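Local coordinates for protein dTor_3x33L (Synthetic construct, PDB 4YY2) that is a computationally designed left-handed alpha/alpha toroid of three tandem repeats, built as a closed ring of helices rather than for a known biochemical task, at residues G5-E18 against E91-L103. Sequence-based numbering, arbitrary orientation.
Sequences GKSPTEVLLELIAE and EEVKKKFWKELSL
F97 is the knob of a knobs-into-holes contact: its ring sits among P8, V11, L12 and L15 where the first and last helices of the designed toroid meet and close the ring. The short segments 8-18 and 91-101 approach to 9.7 Å between axes, with their N-to-C directions 132° apart. Of the atoms around the ring, V11 CG1 comes nearest, 3.5 Å from F97 CD1, and the two side chains cross at about a right angle. L12 brings CD2 obliquely to within 4.0 Å of F97 CE1, whereas L15 CD1 and the carbonyl oxygen P8 O lie at the ring edge. A chi1 of 175°, which sets CG anti to N, carries the ring of F97 to the side chains of helix 8-18, although its CA-CB bond does not point straight at them. Putting an alanine here would probably open a gap between P8, V11 and L12 and strip the seam of its main apolar filling. Next to the knob, L101 CD1 packs on V11 CG2 at 4.0 Å and reaches P8, while V11 CG1 also rests on E100 CB. Further along, L15 CD1 touches V93 CG1, and both L12 and L15 continue onto L79 of helix 74-86, joining this seam to the neighbouring helix. Polar links are thinner: K96 NZ makes a weak salt bridge to E18 OE1. By contrast, E14 OE1 and E100 OE1 stand 4.0 Å apart, probably mildly repulsive, which a long, weak ion pair from E14 to R24 may ease. The start of helix 8-18 is fixed by a capping box in which E10 N donates to S7 OG at 3.0 Å and S7 N returns a bond to the anti lone pair of E10 OE1.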
loop_
_atom_site.group_PDB
_atom_site.type_symbol
_atom_site.label_atom_id
_atom_site.label_comp_id
_atom_site.label_asym_id
_atom_site.label_seq_id
_atom_site.Cartn_x
_atom_site.Cartn_y
_atom_site.Cartn_z
ATOM N N GLY A 5 9.785 -5.406 -9.262
ATOM C CA GLY A 5 8.614 -6.308 -9.426
ATOM C C GLY A 5 7.658 -5.947 -10.552
ATOM O O GLY A 5 7.258 -4.794 -10.745
ATOM N N LYS A 6 7.241 -6.957 -11.290
ATOM C CA LYS A 6 6.566 -6.677 -12.514
ATOM C C LYS A 6 5.269 -5.956 -12.229
ATOM O O LYS A 6 5.138 -4.870 -12.701
ATOM C CB LYS A 6 6.301 -7.931 -13.406
ATOM C CG LYS A 6 7.403 -8.261 -14.367
ATOM C CD LYS A 6 7.492 -7.185 -15.419
ATOM C CE LYS A 6 8.910 -7.063 -15.898
ATOM N NZ LYS A 6 9.191 -5.645 -16.242
ATOM N N SER A 7 4.333 -6.558 -11.522
ATOM C CA SER A 7 2.927 -6.042 -11.566
ATOM C C SER A 7 2.758 -4.818 -10.637
ATOM O O SER A 7 3.526 -4.649 -9.665
ATOM C CB SER A 7 1.963 -7.123 -11.129
ATOM O OG SER A 7 2.024 -7.288 -9.697
ATOM N N PRO A 8 1.726 -4.006 -10.870
ATOM C CA PRO A 8 1.501 -2.870 -9.957
ATOM C C PRO A 8 1.358 -3.304 -8.472
ATOM O O PRO A 8 1.895 -2.670 -7.567
ATOM C CB PRO A 8 0.184 -2.293 -10.468
ATOM C CG PRO A 8 0.256 -2.555 -11.953
ATOM C CD PRO A 8 0.816 -3.960 -12.015
ATOM N N THR A 9 0.642 -4.406 -8.257
ATOM C CA THR A 9 0.510 -4.980 -6.902
ATOM C C THR A 9 1.843 -5.363 -6.271
ATOM O O THR A 9 2.077 -5.042 -5.093
ATOM C CB THR A 9 -0.530 -6.098 -6.878
ATOM O OG1 THR A 9 -1.786 -5.545 -7.270
ATOM C CG2 THR A 9 -0.712 -6.655 -5.440
ATOM N N GLU A 10 2.689 -6.045 -7.017
ATOM C CA GLU A 10 4.022 -6.398 -6.538
ATOM C C GLU A 10 4.856 -5.215 -6.160
ATOM O O GLU A 10 5.484 -5.192 -5.121
ATOM C CB GLU A 10 4.714 -7.094 -7.655
ATOM C CG GLU A 10 5.356 -8.362 -7.270
ATOM C CD GLU A 10 5.972 -9.088 -8.467
ATOM O OE1 GLU A 10 5.711 -8.729 -9.667
ATOM O OE2 GLU A 10 6.727 -10.040 -8.166
ATOM N N VAL A 11 4.785 -4.161 -6.959
ATOM C CA VAL A 11 5.492 -2.939 -6.631
ATOM C C VAL A 11 4.913 -2.289 -5.345
ATOM O O VAL A 11 5.680 -1.839 -4.453
ATOM C CB VAL A 11 5.477 -1.946 -7.773
ATOM C CG1 VAL A 11 6.164 -0.658 -7.388
ATOM C CG2 VAL A 11 6.126 -2.531 -9.028
ATOM N N LEU A 12 3.579 -2.251 -5.221
ATOM C CA LEU A 12 2.969 -1.723 -3.986
ATOM C C LEU A 12 3.422 -2.509 -2.763
ATOM O O LEU A 12 3.772 -1.916 -1.687
ATOM C CB LEU A 12 1.419 -1.710 -4.034
ATOM C CG LEU A 12 0.863 -0.719 -5.066
ATOM C CD1 LEU A 12 -0.634 -0.903 -5.228
ATOM C CD2 LEU A 12 1.215 0.724 -4.750
ATOM N N LEU A 13 3.449 -3.820 -2.889
ATOM C CA LEU A 13 3.931 -4.654 -1.757
ATOM C C LEU A 13 5.373 -4.382 -1.399
ATOM O O LEU A 13 5.700 -4.393 -0.207
ATOM C CB LEU A 13 3.731 -6.130 -2.036
ATOM C CG LEU A 13 2.251 -6.547 -2.079
ATOM C CD1 LEU A 13 2.132 -7.960 -2.629
ATOM C CD2 LEU A 13 1.543 -6.489 -0.701
ATOM N N GLU A 14 6.205 -4.079 -2.383
ATOM C CA GLU A 14 7.599 -3.736 -2.126
ATOM C C GLU A 14 7.733 -2.429 -1.401
ATOM O O GLU A 14 8.528 -2.285 -0.448
ATOM C CB GLU A 14 8.438 -3.735 -3.408
ATOM C CG GLU A 14 8.651 -5.158 -3.961
ATOM C CD GLU A 14 9.570 -5.205 -5.187
ATOM O OE1 GLU A 14 10.008 -4.141 -5.661
ATOM O OE2 GLU A 14 9.840 -6.309 -5.673
ATOM N N LEU A 15 6.915 -1.465 -1.805
ATOM C CA LEU A 15 6.897 -0.172 -1.157
ATOM C C LEU A 15 6.435 -0.308 0.291
ATOM O O LEU A 15 6.926 0.404 1.171
ATOM C CB LEU A 15 6.020 0.856 -1.939
ATOM C CG LEU A 15 6.573 1.241 -3.303
ATOM C CD1 LEU A 15 5.620 2.056 -4.109
ATOM C CD2 LEU A 15 7.937 1.923 -3.217
ATOM N N ILE A 16 5.413 -1.139 0.513
ATOM C CA ILE A 16 4.890 -1.408 1.881
ATOM C C ILE A 16 5.943 -2.091 2.758
ATOM O O ILE A 16 6.153 -1.663 3.921
ATOM C CB ILE A 16 3.582 -2.200 1.836
ATOM C CG1 ILE A 16 2.473 -1.339 1.178
ATOM C CG2 ILE A 16 3.210 -2.683 3.221
ATOM C CD1 ILE A 16 1.247 -2.129 0.764
ATOM N N ALA A 17 6.670 -3.067 2.193
ATOM C CA ALA A 17 7.805 -3.610 2.915
ATOM C C ALA A 17 8.829 -2.584 3.368
ATOM O O ALA A 17 9.306 -2.585 4.553
ATOM C CB ALA A 17 8.484 -4.688 2.092
ATOM N N GLU A 18 9.232 -1.703 2.445
ATOM C CA GLU A 18 10.164 -0.626 2.834
ATOM C C GLU A 18 9.612 0.241 3.954
ATOM O O GLU A 18 10.353 0.607 4.935
ATOM C CB GLU A 18 10.543 0.215 1.651
ATOM C CG GLU A 18 11.795 1.038 1.880
ATOM C CD GLU A 18 12.495 1.493 0.602
ATOM O OE1 GLU A 18 11.842 1.528 -0.468
ATOM O OE2 GLU A 18 13.728 1.811 0.682
ATOM N N GLU A 91 5.370 12.625 -3.763
ATOM C CA GLU A 91 6.109 12.685 -5.032
ATOM C C GLU A 91 7.234 11.691 -5.117
ATOM O O GLU A 91 7.424 11.056 -6.142
ATOM C CB GLU A 91 6.621 14.108 -5.291
ATOM C CG GLU A 91 5.474 15.096 -5.399
ATOM C CD GLU A 91 4.493 14.728 -6.507
ATOM O OE1 GLU A 91 4.915 14.753 -7.682
ATOM O OE2 GLU A 91 3.309 14.394 -6.209
ATOM N N GLU A 92 7.950 11.498 -4.022
ATOM C CA GLU A 92 9.005 10.510 -3.947
ATOM C C GLU A 92 8.531 9.046 -4.107
ATOM O O GLU A 92 9.137 8.219 -4.817
ATOM C CB GLU A 92 9.718 10.677 -2.612
ATOM C CG GLU A 92 10.902 9.774 -2.340
ATOM C CD GLU A 92 11.803 10.376 -1.263
ATOM O OE1 GLU A 92 12.435 9.646 -0.464
ATOM O OE2 GLU A 92 11.849 11.617 -1.207
ATOM N N VAL A 93 7.439 8.725 -3.450
ATOM C CA VAL A 93 6.865 7.397 -3.511
ATOM C C VAL A 93 6.331 7.099 -4.919
ATOM O O VAL A 93 6.503 6.013 -5.438
ATOM C CB VAL A 93 5.810 7.208 -2.405
ATOM C CG1 VAL A 93 5.056 5.874 -2.561
ATOM C CG2 VAL A 93 6.534 7.223 -1.085
ATOM N N LYS A 94 5.663 8.072 -5.498
ATOM C CA LYS A 94 5.120 7.933 -6.861
ATOM C C LYS A 94 6.249 7.722 -7.850
ATOM O O LYS A 94 6.135 6.881 -8.732
ATOM C CB LYS A 94 4.232 9.120 -7.235
ATOM C CG LYS A 94 2.901 9.105 -6.458
ATOM C CD LYS A 94 2.024 10.332 -6.701
ATOM C CE LYS A 94 0.928 10.459 -5.667
ATOM N NZ LYS A 94 0.129 11.710 -5.789
ATOM N N LYS A 95 7.334 8.498 -7.704
ATOM C CA LYS A 95 8.541 8.294 -8.561
ATOM C C LYS A 95 9.022 6.884 -8.497
ATOM O O LYS A 95 9.348 6.283 -9.551
ATOM C CB LYS A 95 9.755 9.273 -8.250
ATOM C CG LYS A 95 10.260 9.194 -6.834
ATOM C CD LYS A 95 11.730 9.549 -6.624
ATOM C CE LYS A 95 12.132 9.646 -5.155
ATOM N NZ LYS A 95 12.524 8.329 -4.581
ATOM N N LYS A 96 9.126 6.329 -7.281
ATOM C CA LYS A 96 9.638 4.988 -7.082
ATOM C C LYS A 96 8.768 3.944 -7.694
ATOM O O LYS A 96 9.262 2.964 -8.274
ATOM C CB LYS A 96 9.856 4.657 -5.600
ATOM C CG LYS A 96 11.069 5.281 -4.960
ATOM C CD LYS A 96 11.110 4.969 -3.448
ATOM C CE LYS A 96 12.390 5.367 -2.743
ATOM N NZ LYS A 96 12.295 4.838 -1.344
ATOM N N PHE A 97 7.461 4.161 -7.553
ATOM C CA PHE A 97 6.491 3.299 -8.105
ATOM C C PHE A 97 6.708 3.139 -9.638
ATOM O O PHE A 97 6.834 2.019 -10.153
ATOM C CB PHE A 97 5.097 3.729 -7.752
ATOM C CG PHE A 97 4.004 2.906 -8.433
ATOM C CD1 PHE A 97 3.572 1.689 -7.878
ATOM C CD2 PHE A 97 3.406 3.351 -9.602
ATOM C CE1 PHE A 97 2.567 0.947 -8.514
ATOM C CE2 PHE A 97 2.391 2.595 -10.228
ATOM C CZ PHE A 97 1.991 1.399 -9.653
ATOM N N TRP A 98 6.749 4.250 -10.331
ATOM C CA TRP A 98 6.839 4.213 -11.785
ATOM C C TRP A 98 8.196 3.681 -12.219
ATOM O O TRP A 98 8.295 2.996 -13.261
ATOM C CB TRP A 98 6.448 5.596 -12.385
ATOM C CG TRP A 98 4.962 5.855 -12.309
ATOM C CD1 TRP A 98 4.331 6.653 -11.426
ATOM C CD2 TRP A 98 3.941 5.299 -13.129
ATOM N NE1 TRP A 98 2.987 6.632 -11.631
ATOM C CE2 TRP A 98 2.713 5.783 -12.656
ATOM C CE3 TRP A 98 3.940 4.399 -14.207
ATOM C CZ2 TRP A 98 1.468 5.473 -13.269
ATOM C CZ3 TRP A 98 2.694 4.083 -14.810
ATOM C CH2 TRP A 98 1.486 4.602 -14.311
ATOM N N LYS A 99 9.234 3.966 -11.419
ATOM C CA LYS A 99 10.587 3.474 -11.725
ATOM C C LYS A 99 10.621 1.985 -11.666
ATOM O O LYS A 99 11.178 1.334 -12.558
ATOM C CB LYS A 99 11.676 3.984 -10.765
ATOM C CG LYS A 99 12.559 5.049 -11.353
ATOM C CD LYS A 99 13.470 5.656 -10.290
ATOM C CE LYS A 99 13.686 7.129 -10.521
ATOM N NZ LYS A 99 14.627 7.666 -9.501
ATOM N N GLU A 100 10.031 1.447 -10.608
ATOM C CA GLU A 100 10.129 0.015 -10.316
ATOM C C GLU A 100 9.291 -0.756 -11.312
ATOM O O GLU A 100 9.593 -1.859 -11.701
ATOM C CB GLU A 100 9.674 -0.289 -8.902
ATOM C CG GLU A 100 10.657 0.114 -7.801
ATOM C CD GLU A 100 12.024 -0.537 -7.980
ATOM O OE1 GLU A 100 12.084 -1.776 -8.134
ATOM O OE2 GLU A 100 13.021 0.205 -8.054
ATOM N N LEU A 101 8.166 -0.173 -11.673
ATOM C CA LEU A 101 7.291 -0.775 -12.679
ATOM C C LEU A 101 8.074 -0.915 -13.996
ATOM O O LEU A 101 7.986 -1.939 -14.650
ATOM C CB LEU A 101 6.047 0.098 -12.850
ATOM C CG LEU A 101 4.807 -0.570 -13.392
ATOM C CD1 LEU A 101 4.237 -1.606 -12.407
ATOM C CD2 LEU A 101 3.770 0.503 -13.711
ATOM N N SER A 102 8.855 0.117 -14.291
ATOM C CA SER A 102 9.671 0.318 -15.529
ATOM C C SER A 102 10.729 -0.738 -15.767
ATOM O O SER A 102 11.260 -0.812 -16.874
ATOM C CB SER A 102 10.448 1.658 -15.470
ATOM O OG SER A 102 9.643 2.798 -15.711
ATOM N N LEU A 103 11.113 -1.451 -14.713
ATOM C CA LEU A 103 12.030 -2.584 -14.819
ATOM C C LEU A 103 11.333 -3.828 -14.271
ATOM O O LEU A 103 10.909 -4.709 -15.026
ATOM C CB LEU A 103 13.320 -2.295 -14.067
ATOM C CG LEU A 103 13.213 -2.159 -12.553
ATOM C CD1 LEU A 103 13.346 -3.511 -11.856
ATOM C CD2 LEU A 103 14.251 -1.203 -12.013
#